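Side-chain contacts in glutamine synthetase (Helicobacter pylori, PDB 5ZLI), which belongs to the glutamine synthetase family, class I beta, and forms a twelve-subunit assembly whose chains each combine a beta-grasp domain with a catalytic domain: residues 283-288 against 360-365; 122-127 against 387-392; 290-295 against 305-310; 116-121 against 236-241; 311-316 against 394-399. One frame throughout, in Å; residues are numbered along the deposited sequence.

All five contacts lie in the catalytic domain, and their chemistry follows depth. Contacts 2, 3 and 4 are buried and largely apolar: a methionine between two helix residues, a phenylalanine pair, and small aliphatic groups beside a capped helix. Contacts 1 and 5 are partly exposed, and there backbone carbonyls, an amide and an arginine share the work with a tryptophan, an isoleucine and a proline. Elements recur: contacts 2 and 4 both use helix 114-128, contacts 3 and 5 both use helix 302-313, and V284 of contact 1 touches L125 of contact 2. Contacts 4 and 5 lie farthest apart, their centres about 22 Å from each other.

Contact 1: residues 283-288 against 360-365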
# COMPACT_ATOMS: atom_id res chain seq x y z
N SER B 283 -56.75 -20.55 -18.90
CA SER B 283 -58.16 -20.93 -19.03
C SER B 283 -58.58 -20.51 -20.43
O SER B 283 -58.11 -19.50 -20.97
CB SER B 283 -59.13 -20.26 -18.02
OG SER B 283 -59.25 -18.83 -18.14
N VAL B 284 -59.48 -21.29 -21.01
CA VAL B 284 -60.11 -20.94 -22.28
C VAL B 284 -61.57 -20.64 -21.99
O VAL B 284 -62.27 -21.47 -21.39
CB VAL B 284 -59.97 -22.07 -23.30
CG1 VAL B 284 -60.57 -21.64 -24.60
CG2 VAL B 284 -58.52 -22.46 -23.45
N TRP B 285 -62.06 -19.48 -22.45
CA TRP B 285 -63.45 -19.10 -22.26
C TRP B 285 -64.10 -18.92 -23.62
O TRP B 285 -63.43 -18.69 -24.64
CB TRP B 285 -63.60 -17.80 -21.46
CG TRP B 285 -63.07 -17.88 -20.08
CD1 TRP B 285 -61.89 -18.44 -19.69
CD2 TRP B 285 -63.70 -17.40 -18.89
NE1 TRP B 285 -61.73 -18.32 -18.33
CE2 TRP B 285 -62.84 -17.70 -17.82
CE3 TRP B 285 -64.90 -16.76 -18.62
CZ2 TRP B 285 -63.14 -17.37 -16.50
CZ3 TRP B 285 -65.21 -16.43 -17.32
CH2 TRP B 285 -64.33 -16.74 -16.27
N LYS B 286 -65.42 -19.05 -23.64
CA LYS B 286 -66.18 -18.79 -24.86
C LYS B 286 -67.55 -18.31 -24.44
O LYS B 286 -68.16 -18.90 -23.55
CB LYS B 286 -66.29 -20.03 -25.76
CG LYS B 286 -67.08 -19.82 -27.08
CD LYS B 286 -67.10 -21.13 -27.88
CE LYS B 286 -67.76 -21.03 -29.27
NZ LYS B 286 -69.23 -21.23 -29.23
N ASN B 287 -67.98 -17.21 -25.04
CA ASN B 287 -69.28 -16.65 -24.79
C ASN B 287 -69.48 -16.42 -23.29
O ASN B 287 -70.58 -16.55 -22.76
CB ASN B 287 -70.38 -17.53 -25.42
CG ASN B 287 -70.24 -17.66 -26.98
OD1 ASN B 287 -69.75 -16.76 -27.67
ND2 ASN B 287 -70.71 -18.78 -27.52
N ASN B 288 -68.38 -16.09 -22.60
CA ASN B 288 -68.35 -15.76 -21.17
C ASN B 288 -68.61 -16.96 -20.27
O ASN B 288 -68.94 -16.79 -19.09
CB ASN B 288 -69.31 -14.62 -20.83
CG ASN B 288 -68.80 -13.26 -21.31
OD1 ASN B 288 -68.14 -13.16 -22.34
ND2 ASN B 288 -69.10 -12.22 -20.54
N SER B 360 -62.77 -22.50 -8.12
CA SER B 360 -64.15 -22.13 -8.42
C SER B 360 -64.48 -22.29 -9.91
O SER B 360 -63.63 -22.71 -10.70
CB SER B 360 -64.41 -20.67 -7.98
OG SER B 360 -65.49 -20.06 -8.68
N LYS B 361 -65.73 -21.96 -10.28
CA LYS B 361 -66.14 -21.89 -11.69
C LYS B 361 -65.38 -20.79 -12.42
O LYS B 361 -64.64 -21.06 -13.37
CB LYS B 361 -67.65 -21.65 -11.77
CG LYS B 361 -68.30 -21.89 -13.15
CD LYS B 361 -68.37 -23.39 -13.46
CE LYS B 361 -69.61 -23.83 -14.23
NZ LYS B 361 -69.54 -25.30 -14.57
N ASN B 362 -65.57 -19.54 -12.00
CA ASN B 362 -64.89 -18.42 -12.64
C ASN B 362 -63.38 -18.58 -12.65
O ASN B 362 -62.72 -17.94 -13.47
CB ASN B 362 -65.25 -17.10 -11.95
CG ASN B 362 -66.60 -16.57 -12.37
OD1 ASN B 362 -67.15 -16.99 -13.39
ND2 ASN B 362 -67.15 -15.64 -11.59
N SER B 363 -62.83 -19.38 -11.75
CA SER B 363 -61.38 -19.48 -11.62
C SER B 363 -60.81 -20.80 -12.09
O SER B 363 -59.58 -20.97 -12.02
CB SER B 363 -60.98 -19.27 -10.16
OG SER B 363 -61.24 -20.44 -9.41
N ALA B 364 -61.62 -21.72 -12.58
CA ALA B 364 -61.08 -23.02 -12.96
C ALA B 364 -59.98 -22.82 -14.00
O ALA B 364 -60.11 -21.99 -14.91
CB ALA B 364 -62.19 -23.91 -13.50
N ARG B 365 -58.88 -23.53 -13.81
CA ARG B 365 -57.68 -23.25 -14.59
C ARG B 365 -56.65 -24.32 -14.28
O ARG B 365 -56.73 -25.01 -13.26
CB ARG B 365 -57.09 -21.88 -14.26
CG ARG B 365 -55.94 -21.95 -13.27
CD ARG B 365 -55.80 -20.73 -12.44
NE ARG B 365 -55.69 -21.08 -11.03
CZ ARG B 365 -55.75 -20.19 -10.04
NH1 ARG B 365 -55.93 -18.91 -10.35
NH2 ARG B 365 -55.65 -20.57 -8.77
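W285 presents the rim of its indole to the backbone of N362, with CZ2 3.1 Å from N362 O and the carbonyl oxygen close to the ring plane. The weakly polar C-H rim of a tryptophan suits such a place, since it can lie beside an oxygen without needing a formal bond. The W285 and N362 side chains point at about a right angle to each other, the amide plane turned 26° from the ring, and OD1 only skirts CH2 at 4.0 Å. Near CZ2 on the rim, NE1 faces S283 OG in a bond modelled rather short and bent, so its details are doubtful. S283 is small enough to fit near the loop, where its CB lies 3.7 Å from A364 O; a chi1 of 64° turns its hydroxyl to the indole side. A364 O also accepts from N290 ND2. N362 and A364 both belong to the type I beta turn K361-A364. The contact thus joins strand 278-286 of the mixed sheet to a turn in the loop before strand 366-368, set against the edge of the indole.

Contact 2: residues 122-127 against 387-392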
# COMPACT_ATOMS: atom_id res chain seq x y z
N LEU B 122 -53.83 -16.97 -31.35
CA LEU B 122 -55.10 -16.66 -30.71
C LEU B 122 -56.22 -16.50 -31.71
O LEU B 122 -57.38 -16.69 -31.36
CB LEU B 122 -54.97 -15.40 -29.84
CG LEU B 122 -56.24 -14.84 -29.20
CD1 LEU B 122 -56.88 -15.81 -28.22
CD2 LEU B 122 -55.91 -13.51 -28.53
N GLN B 123 -55.91 -16.16 -32.96
CA GLN B 123 -56.99 -16.07 -33.92
C GLN B 123 -57.37 -17.44 -34.48
O GLN B 123 -58.54 -17.65 -34.80
CB GLN B 123 -56.63 -15.08 -35.02
CG GLN B 123 -57.04 -13.62 -34.70
CD GLN B 123 -56.43 -13.00 -33.39
OE1 GLN B 123 -55.84 -13.69 -32.55
NE2 GLN B 123 -56.58 -11.69 -33.26
N HIS B 124 -56.42 -18.38 -34.55
CA HIS B 124 -56.76 -19.75 -34.94
C HIS B 124 -57.78 -20.38 -34.00
O HIS B 124 -58.49 -21.29 -34.41
CB HIS B 124 -55.52 -20.66 -34.99
CG HIS B 124 -55.84 -22.12 -35.12
ND1 HIS B 124 -55.67 -23.03 -34.10
CD2 HIS B 124 -56.36 -22.83 -36.16
CE1 HIS B 124 -56.06 -24.23 -34.50
NE2 HIS B 124 -56.49 -24.13 -35.74
N LEU B 125 -57.86 -19.93 -32.74
CA LEU B 125 -58.84 -20.49 -31.82
C LEU B 125 -60.24 -19.93 -32.08
O LEU B 125 -61.21 -20.69 -32.21
CB LEU B 125 -58.43 -20.24 -30.36
CG LEU B 125 -59.37 -20.60 -29.19
CD1 LEU B 125 -59.72 -22.10 -29.16
CD2 LEU B 125 -58.82 -20.14 -27.84
N LYS B 126 -60.37 -18.60 -32.17
CA LYS B 126 -61.68 -18.03 -32.45
C LYS B 126 -62.23 -18.56 -33.78
O LYS B 126 -63.45 -18.72 -33.92
CB LYS B 126 -61.60 -16.50 -32.43
CG LYS B 126 -60.63 -15.94 -33.43
CD LYS B 126 -60.54 -14.43 -33.37
CE LYS B 126 -61.59 -13.75 -34.26
NZ LYS B 126 -61.08 -12.43 -34.75
N ASP B 127 -61.35 -18.88 -34.74
CA ASP B 127 -61.82 -19.39 -36.03
C ASP B 127 -62.34 -20.80 -35.92
O ASP B 127 -63.32 -21.14 -36.59
CB ASP B 127 -60.68 -19.39 -37.06
CG ASP B 127 -60.26 -17.99 -37.50
OD1 ASP B 127 -60.81 -17.00 -36.97
OD2 ASP B 127 -59.35 -17.91 -38.37
N ALA B 387 -50.96 -26.46 -28.49
CA ALA B 387 -50.88 -27.85 -28.04
C ALA B 387 -52.12 -28.27 -27.28
O ALA B 387 -52.50 -29.44 -27.32
CB ALA B 387 -49.67 -28.06 -27.15
N GLY B 388 -52.73 -27.34 -26.55
CA GLY B 388 -53.97 -27.66 -25.89
C GLY B 388 -55.11 -27.85 -26.86
O GLY B 388 -55.94 -28.74 -26.68
N MET B 389 -55.09 -27.11 -27.98
CA MET B 389 -56.18 -27.21 -28.93
C MET B 389 -56.12 -28.53 -29.69
O MET B 389 -57.16 -29.12 -29.99
CB MET B 389 -56.16 -26.05 -29.92
CG MET B 389 -56.61 -24.73 -29.36
SD MET B 389 -56.51 -23.42 -30.61
CE MET B 389 -57.79 -24.00 -31.73
N ASP B 390 -54.91 -28.99 -30.00
CA ASP B 390 -54.77 -30.35 -30.50
C ASP B 390 -55.43 -31.35 -29.56
O ASP B 390 -56.11 -32.28 -29.99
CB ASP B 390 -53.28 -30.66 -30.67
CG ASP B 390 -53.02 -31.74 -31.69
OD1 ASP B 390 -53.38 -31.55 -32.87
OD2 ASP B 390 -52.45 -32.78 -31.30
N GLY B 391 -55.29 -31.11 -28.25
CA GLY B 391 -55.89 -32.01 -27.27
C GLY B 391 -57.40 -32.06 -27.36
O GLY B 391 -58.01 -33.13 -27.21
N VAL B 392 -58.04 -30.90 -27.57
CA VAL B 392 -59.50 -30.86 -27.66
C VAL B 392 -59.97 -31.44 -28.99
O VAL B 392 -60.97 -32.17 -29.05
CB VAL B 392 -60.00 -29.42 -27.47
CG1 VAL B 392 -61.49 -29.35 -27.77
CG2 VAL B 392 -59.73 -28.94 -26.07
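Helix-to-helix packing in the catalytic region brings M389 of helix 377-393 between H124 and L125 of helix 114-128. The nearest CA atoms, those of L125 and M389, are 7.8 Å apart, and the long, flexible methionine fills the space between the helices. Its chain runs straight to the sulfur and then bends at the last torsion (chi3 67°), which brings CE round to the histidine. CE lies 3.3 Å from H124 CE1, approaching the ring obliquely. The sulfur takes part in a Met-aromatic contact, with SD 4.5 Å from the H124 ring centroid, and the two side chains pass each other in opposite directions. On the other flank, L125 CB is 3.7 Å from M389 SD, and L125 CD1 comes equally near to CE. Leucine supplies the branched apolar surface and histidine a polarisable ring, so the sulfur and methyl meet soft partners on both. Around this pair of helices, H124 also touches S443 and V445 of a loop, L125 reaches V284 on strand 278-286, and beyond M389 the neighbouring D390 accepts from H314 NE2 at the junction of helices 302-313 and 315-322.

Contact 3: residues 290-295 against 305-310; sequences NLFSGE and LHFLGG
F292 points the CZ end of its ring at the face of F307, making a T-shaped (edge-to-face) pair with centroids 5.1 Å apart and planes at 64°. CZ stands 3.5 Å above the F307 plane, displaced toward the rim, and its nearest atom is F307 CG at 3.6 Å. In F307, a chi1 of -174° carries the ring toward the loop, and a chi2 of -77° turns its face to F292. The partner ring is carried by a type I beta turn, N290-S293. There N290 OD1 accepts from F292 N at 2.9 Å, an Asx turn, while N290 O takes both S293 N and S293 OG. Asparagine and serine suit the turn because their short polar side chains bond back to its backbone. F366 and V282 also meet the F292 ring. Across the contact the chemistry is wholly apolar, which suggests that burial and the C-H edge over the pi face contribute to joining loop and helix here, while the polar bonds shape the turn itself.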
# COMPACT_ATOMS: atom_id res chain seq x y z
N ASN B 290 -66.68 -20.47 -18.74
CA ASN B 290 -65.32 -20.94 -18.59
C ASN B 290 -65.31 -22.42 -18.94
O ASN B 290 -65.67 -23.26 -18.12
CB ASN B 290 -64.82 -20.69 -17.18
CG ASN B 290 -63.37 -21.09 -17.00
OD1 ASN B 290 -62.83 -21.89 -17.76
ND2 ASN B 290 -62.71 -20.50 -16.00
N LEU B 291 -64.77 -22.74 -20.12
CA LEU B 291 -64.86 -24.12 -20.58
C LEU B 291 -64.00 -25.08 -19.77
O LEU B 291 -64.15 -26.30 -19.93
CB LEU B 291 -64.49 -24.22 -22.06
CG LEU B 291 -65.49 -23.80 -23.15
CD1 LEU B 291 -65.90 -22.39 -22.97
CD2 LEU B 291 -64.91 -24.02 -24.51
N PHE B 292 -63.14 -24.58 -18.89
CA PHE B 292 -62.28 -25.46 -18.13
C PHE B 292 -62.96 -26.00 -16.90
O PHE B 292 -62.58 -27.06 -16.40
CB PHE B 292 -61.00 -24.73 -17.72
CG PHE B 292 -59.90 -24.86 -18.71
CD1 PHE B 292 -60.18 -24.93 -20.07
CD2 PHE B 292 -58.58 -24.94 -18.30
CE1 PHE B 292 -59.18 -25.07 -21.00
CE2 PHE B 292 -57.56 -25.07 -19.23
CZ PHE B 292 -57.87 -25.13 -20.59
N SER B 293 -63.99 -25.32 -16.42
CA SER B 293 -64.74 -25.75 -15.27
C SER B 293 -65.83 -26.73 -15.67
O SER B 293 -66.61 -26.48 -16.59
CB SER B 293 -65.36 -24.54 -14.58
OG SER B 293 -66.27 -23.92 -15.47
N GLY B 294 -65.90 -27.83 -14.95
CA GLY B 294 -66.93 -28.82 -15.17
C GLY B 294 -66.92 -29.73 -13.97
O GLY B 294 -66.38 -29.37 -12.92
N GLU B 295 -67.46 -30.94 -14.14
CA GLU B 295 -67.47 -31.88 -13.02
C GLU B 295 -66.87 -33.23 -13.39
O GLU B 295 -66.95 -34.17 -12.60
CB GLU B 295 -68.88 -32.03 -12.41
CG GLU B 295 -69.44 -30.71 -11.83
CD GLU B 295 -68.80 -30.33 -10.46
OE1 GLU B 295 -68.88 -31.15 -9.52
OE2 GLU B 295 -68.21 -29.22 -10.33
N LEU B 305 -59.62 -31.28 -19.58
CA LEU B 305 -58.75 -32.44 -19.45
C LEU B 305 -58.20 -32.89 -20.79
O LEU B 305 -57.08 -33.41 -20.86
CB LEU B 305 -59.48 -33.60 -18.79
CG LEU B 305 -59.57 -33.57 -17.28
CD1 LEU B 305 -60.74 -34.41 -16.85
CD2 LEU B 305 -58.27 -34.09 -16.72
N HIS B 306 -58.99 -32.73 -21.86
CA HIS B 306 -58.47 -32.97 -23.20
C HIS B 306 -57.44 -31.92 -23.57
O HIS B 306 -56.39 -32.24 -24.14
CB HIS B 306 -59.64 -33.03 -24.20
CG HIS B 306 -60.47 -34.27 -24.09
ND1 HIS B 306 -59.93 -35.51 -23.80
CD2 HIS B 306 -61.80 -34.46 -24.20
CE1 HIS B 306 -60.90 -36.41 -23.76
NE2 HIS B 306 -62.05 -35.79 -23.99
N PHE B 307 -57.68 -30.66 -23.21
CA PHE B 307 -56.64 -29.65 -23.36
C PHE B 307 -55.33 -30.08 -22.68
O PHE B 307 -54.26 -30.05 -23.30
CB PHE B 307 -57.15 -28.33 -22.77
CG PHE B 307 -56.23 -27.18 -22.98
CD1 PHE B 307 -55.09 -27.03 -22.23
CD2 PHE B 307 -56.53 -26.23 -23.92
CE1 PHE B 307 -54.29 -25.97 -22.41
CE2 PHE B 307 -55.71 -25.16 -24.11
CZ PHE B 307 -54.59 -25.03 -23.36
N LEU B 308 -55.40 -30.51 -21.42
CA LEU B 308 -54.21 -30.92 -20.68
C LEU B 308 -53.50 -32.10 -21.33
O LEU B 308 -52.26 -32.17 -21.33
CB LEU B 308 -54.58 -31.26 -19.24
CG LEU B 308 -53.49 -32.00 -18.46
CD1 LEU B 308 -52.35 -31.06 -18.25
CD2 LEU B 308 -54.02 -32.51 -17.11
N GLY B 309 -54.27 -33.08 -21.82
CA GLY B 309 -53.68 -34.20 -22.52
C GLY B 309 -52.90 -33.76 -23.75
O GLY B 309 -51.86 -34.33 -24.08
N GLY B 310 -53.40 -32.74 -24.45
CA GLY B 310 -52.69 -32.26 -25.62
C GLY B 310 -51.41 -31.56 -25.22
O GLY B 310 -50.35 -31.81 -25.81

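Contact 4: residues 116-121 against 236-241; sequences SIAKKA and GDLVEA
A118 of helix 114-128 meets L238 and V239 in the first turn of helix 238-258, a helix that opens with a capping box just where strand 228-237 ends. The apolar contacts come first. A118 turns its methyl toward the second helix, with CB 3.5 Å from L238 CD2 and 3.6 Å from V239 CG2, and an alanine suits this place because the two backbones are close, 5.6 Å between the CA atoms of A118 and V239. The leucine reaches it with CG anti to the backbone N (chi1 -173°). V239 also packs against the aliphatic stem of K119, where CG is 3.7 Å from V239 CG2.

Charge makes up the second group. Beyond CG the K119 chain is extended, carrying NZ away from the apolar patch to salt bridges with D80 and D100, on strands 74-81 and 94-103 of the beta-grasp domain; a lysine thus serves both the aliphatic and the ionic side.

The third group is the capping box. D237, the N-cap, accepts weakly through OD1 from the amides V239 N and E240 N, which the first helical turn cannot satisfy internally. In return, E240 OE2 receives D237 N at 3.1 Å, meeting it on the anti side and 29° out of the carboxylate plane.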
# COMPACT_ATOMS: atom_id res chain seq x y z
N SER B 116 -46.45 -11.44 -33.97
CA SER B 116 -47.38 -11.78 -35.06
C SER B 116 -47.87 -13.22 -34.94
O SER B 116 -49.03 -13.52 -35.24
CB SER B 116 -46.71 -11.57 -36.42
OG SER B 116 -46.56 -10.20 -36.75
N ILE B 117 -46.97 -14.13 -34.58
CA ILE B 117 -47.39 -15.50 -34.28
C ILE B 117 -48.45 -15.51 -33.18
O ILE B 117 -49.46 -16.19 -33.30
CB ILE B 117 -46.16 -16.36 -33.90
CG1 ILE B 117 -45.22 -16.51 -35.11
CG2 ILE B 117 -46.58 -17.74 -33.30
CD1 ILE B 117 -43.92 -17.28 -34.85
N ALA B 118 -48.27 -14.69 -32.13
CA ALA B 118 -49.17 -14.75 -30.98
C ALA B 118 -50.57 -14.29 -31.32
O ALA B 118 -51.51 -14.68 -30.63
CB ALA B 118 -48.65 -13.91 -29.81
N LYS B 119 -50.73 -13.45 -32.34
CA LYS B 119 -52.07 -13.13 -32.80
C LYS B 119 -52.59 -14.26 -33.67
O LYS B 119 -53.68 -14.78 -33.43
CB LYS B 119 -52.02 -11.83 -33.57
CG LYS B 119 -51.62 -10.69 -32.71
CD LYS B 119 -51.70 -9.40 -33.46
CE LYS B 119 -51.25 -8.28 -32.57
NZ LYS B 119 -51.24 -6.94 -33.20
N LYS B 120 -51.75 -14.78 -34.57
CA LYS B 120 -52.20 -15.86 -35.42
C LYS B 120 -52.56 -17.09 -34.59
O LYS B 120 -53.45 -17.86 -34.99
CB LYS B 120 -51.10 -16.14 -36.45
CG LYS B 120 -50.98 -15.00 -37.48
CD LYS B 120 -49.88 -15.19 -38.52
CE LYS B 120 -49.81 -16.60 -39.05
NZ LYS B 120 -51.10 -17.10 -39.55
N ALA B 121 -51.96 -17.25 -33.42
CA ALA B 121 -52.28 -18.39 -32.56
C ALA B 121 -53.57 -18.19 -31.80
O ALA B 121 -54.28 -19.16 -31.52
CB ALA B 121 -51.15 -18.65 -31.56
N GLY B 236 -54.31 -12.25 -18.61
CA GLY B 236 -54.61 -11.55 -19.85
C GLY B 236 -54.76 -12.52 -21.00
O GLY B 236 -54.34 -13.68 -20.91
N ASP B 237 -55.34 -12.01 -22.10
CA ASP B 237 -55.45 -12.81 -23.32
C ASP B 237 -54.05 -13.07 -23.89
O ASP B 237 -53.06 -12.44 -23.49
CB ASP B 237 -56.39 -12.14 -24.33
CG ASP B 237 -55.74 -11.01 -25.13
OD1 ASP B 237 -54.87 -11.29 -26.00
OD2 ASP B 237 -56.15 -9.83 -24.91
N LEU B 238 -53.97 -13.99 -24.84
CA LEU B 238 -52.69 -14.61 -25.15
C LEU B 238 -51.64 -13.57 -25.47
O LEU B 238 -50.55 -13.57 -24.90
CB LEU B 238 -52.82 -15.61 -26.29
CG LEU B 238 -51.49 -16.38 -26.47
CD1 LEU B 238 -51.78 -17.85 -26.70
CD2 LEU B 238 -50.55 -15.82 -27.54
N VAL B 239 -51.95 -12.64 -26.37
CA VAL B 239 -50.95 -11.62 -26.72
C VAL B 239 -50.73 -10.66 -25.55
O VAL B 239 -49.60 -10.40 -25.14
CB VAL B 239 -51.39 -10.87 -27.99
CG1 VAL B 239 -50.43 -9.69 -28.27
CG2 VAL B 239 -51.56 -11.83 -29.18
N GLU B 240 -51.82 -10.11 -25.00
CA GLU B 240 -51.74 -9.15 -23.92
C GLU B 240 -50.99 -9.68 -22.71
O GLU B 240 -50.27 -8.94 -22.04
CB GLU B 240 -53.16 -8.71 -23.54
CG GLU B 240 -53.30 -7.71 -22.45
CD GLU B 240 -54.64 -7.86 -21.81
OE1 GLU B 240 -55.05 -6.96 -21.04
OE2 GLU B 240 -55.31 -8.88 -22.10
N ALA B 241 -51.15 -10.96 -22.39
CA ALA B 241 -50.35 -11.50 -21.30
C ALA B 241 -48.87 -11.45 -21.65
O ALA B 241 -48.05 -10.94 -20.87
CB ALA B 241 -50.79 -12.92 -20.97

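Contact 5: residues 311-316 against 394-399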
# COMPACT_ATOMS: atom_id res chain seq x y z
N VAL B 311 -51.47 -30.73 -24.17
CA VAL B 311 -50.27 -30.10 -23.63
C VAL B 311 -49.29 -31.15 -23.13
O VAL B 311 -48.08 -31.03 -23.35
CB VAL B 311 -50.65 -29.10 -22.53
CG1 VAL B 311 -49.45 -28.79 -21.66
CG2 VAL B 311 -51.23 -27.82 -23.14
N LEU B 312 -49.78 -32.20 -22.46
CA LEU B 312 -48.89 -33.25 -21.97
C LEU B 312 -48.31 -34.10 -23.10
O LEU B 312 -47.18 -34.58 -22.97
CB LEU B 312 -49.61 -34.15 -20.95
CG LEU B 312 -49.76 -33.52 -19.56
CD1 LEU B 312 -50.60 -34.38 -18.61
CD2 LEU B 312 -48.38 -33.18 -18.95
N ARG B 313 -49.08 -34.34 -24.17
CA ARG B 313 -48.61 -35.19 -25.26
C ARG B 313 -47.44 -34.55 -25.97
O ARG B 313 -46.41 -35.20 -26.20
CB ARG B 313 -49.71 -35.45 -26.29
CG ARG B 313 -49.24 -36.26 -27.49
CD ARG B 313 -49.10 -37.76 -27.18
NE ARG B 313 -50.39 -38.34 -26.80
CZ ARG B 313 -51.34 -38.70 -27.66
NH1 ARG B 313 -51.16 -38.55 -28.96
NH2 ARG B 313 -52.47 -39.20 -27.21
N HIS B 314 -47.58 -33.27 -26.30
CA HIS B 314 -46.55 -32.55 -27.02
C HIS B 314 -45.53 -31.95 -26.08
O HIS B 314 -44.61 -31.24 -26.54
CB HIS B 314 -47.19 -31.45 -27.88
CG HIS B 314 -48.33 -31.91 -28.72
ND1 HIS B 314 -48.18 -32.87 -29.70
CD2 HIS B 314 -49.62 -31.52 -28.77
CE1 HIS B 314 -49.34 -33.07 -30.30
NE2 HIS B 314 -50.24 -32.26 -29.75
N ALA B 315 -45.63 -32.25 -24.78
CA ALA B 315 -44.85 -31.55 -23.77
C ALA B 315 -43.36 -31.53 -24.10
O ALA B 315 -42.75 -30.46 -24.17
CB ALA B 315 -45.10 -32.20 -22.41
N ARG B 316 -42.76 -32.70 -24.33
CA ARG B 316 -41.31 -32.74 -24.55
C ARG B 316 -40.89 -31.87 -25.73
O ARG B 316 -39.80 -31.30 -25.72
CB ARG B 316 -40.81 -34.19 -24.71
CG ARG B 316 -41.13 -35.01 -23.49
CD ARG B 316 -39.96 -35.85 -23.03
NE ARG B 316 -39.03 -36.30 -24.06
CZ ARG B 316 -37.79 -36.72 -23.80
NH1 ARG B 316 -37.34 -36.73 -22.55
NH2 ARG B 316 -36.99 -37.12 -24.77
N ASN B 394 -58.42 -33.78 -30.83
CA ASN B 394 -58.20 -35.22 -30.84
C ASN B 394 -58.63 -35.90 -29.54
O ASN B 394 -58.20 -37.05 -29.29
CB ASN B 394 -56.74 -35.54 -31.14
CG ASN B 394 -56.32 -35.01 -32.47
OD1 ASN B 394 -56.92 -34.07 -32.98
ND2 ASN B 394 -55.29 -35.62 -33.06
N LYS B 395 -59.42 -35.22 -28.71
CA LYS B 395 -59.95 -35.77 -27.46
C LYS B 395 -58.88 -36.55 -26.70
O LYS B 395 -59.06 -37.70 -26.33
CB LYS B 395 -61.13 -36.68 -27.77
CG LYS B 395 -62.21 -36.09 -28.69
CD LYS B 395 -63.22 -35.16 -27.99
CE LYS B 395 -64.51 -35.06 -28.80
NZ LYS B 395 -65.60 -34.35 -28.09
N ILE B 396 -57.74 -35.90 -26.44
CA ILE B 396 -56.59 -36.60 -25.87
C ILE B 396 -56.75 -36.75 -24.37
O ILE B 396 -56.93 -35.76 -23.64
CB ILE B 396 -55.27 -35.88 -26.22
CG1 ILE B 396 -55.05 -35.81 -27.74
CG2 ILE B 396 -54.10 -36.63 -25.59
CD1 ILE B 396 -53.65 -35.37 -28.16
N ASP B 397 -56.64 -37.98 -23.89
CA ASP B 397 -56.67 -38.30 -22.47
C ASP B 397 -55.34 -37.92 -21.83
O ASP B 397 -54.28 -38.35 -22.32
CB ASP B 397 -56.95 -39.81 -22.28
CG ASP B 397 -57.46 -40.16 -20.89
OD1 ASP B 397 -58.64 -40.53 -20.79
OD2 ASP B 397 -56.70 -40.07 -19.90
N PRO B 398 -55.33 -37.15 -20.75
CA PRO B 398 -54.06 -36.78 -20.12
C PRO B 398 -53.49 -37.85 -19.22
O PRO B 398 -52.44 -37.63 -18.62
CB PRO B 398 -54.46 -35.54 -19.29
CG PRO B 398 -55.84 -35.83 -18.89
CD PRO B 398 -56.48 -36.59 -20.03
N GLY B 399 -54.13 -39.02 -19.22
CA GLY B 399 -53.74 -40.11 -18.36
C GLY B 399 -54.26 -39.96 -16.94
O GLY B 399 -55.35 -39.42 -16.70
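I396 and P398 lie against R313 and L312, in the loop that follows helix 377-393, runs alongside helix 302-313 and makes an Asx turn at D397-G399. At N394 the chain leaves the helix, and K395 takes positive phi and psi, a bend that turns the loop back toward helix 302-313; the lysine's ammonium has a long, weak ion pair with E302.

I396 comes next and is buried. Its CD1 sits 3.9 Å above one face of the R313 guanidinium, toward the rim, and its CG2 is 3.4 Å from R313 NH2, the two side chains crossing at about a right angle. R313 lies over the isoleucine because its chain bends at chi2 and chi3 (77° and 62°); the face of a flat cation of this kind can lie on an aliphatic group. The carbonyl of I396 accepts from H306 ND1.

D397 points away from the helix, and its carboxylate serves the Asx turn. P398 then brings a compact, rigid ring to helix 302-313: its CB is 4.1 Å from L312 CD1, and its O is 3.7 Å from the same methyl. L305 and L308 also touch the ring. At G399, whose positive phi favours glycine, the backbone N donates to D397 OD2 at 2.9 Å, using the anti lone pair of that oxygen.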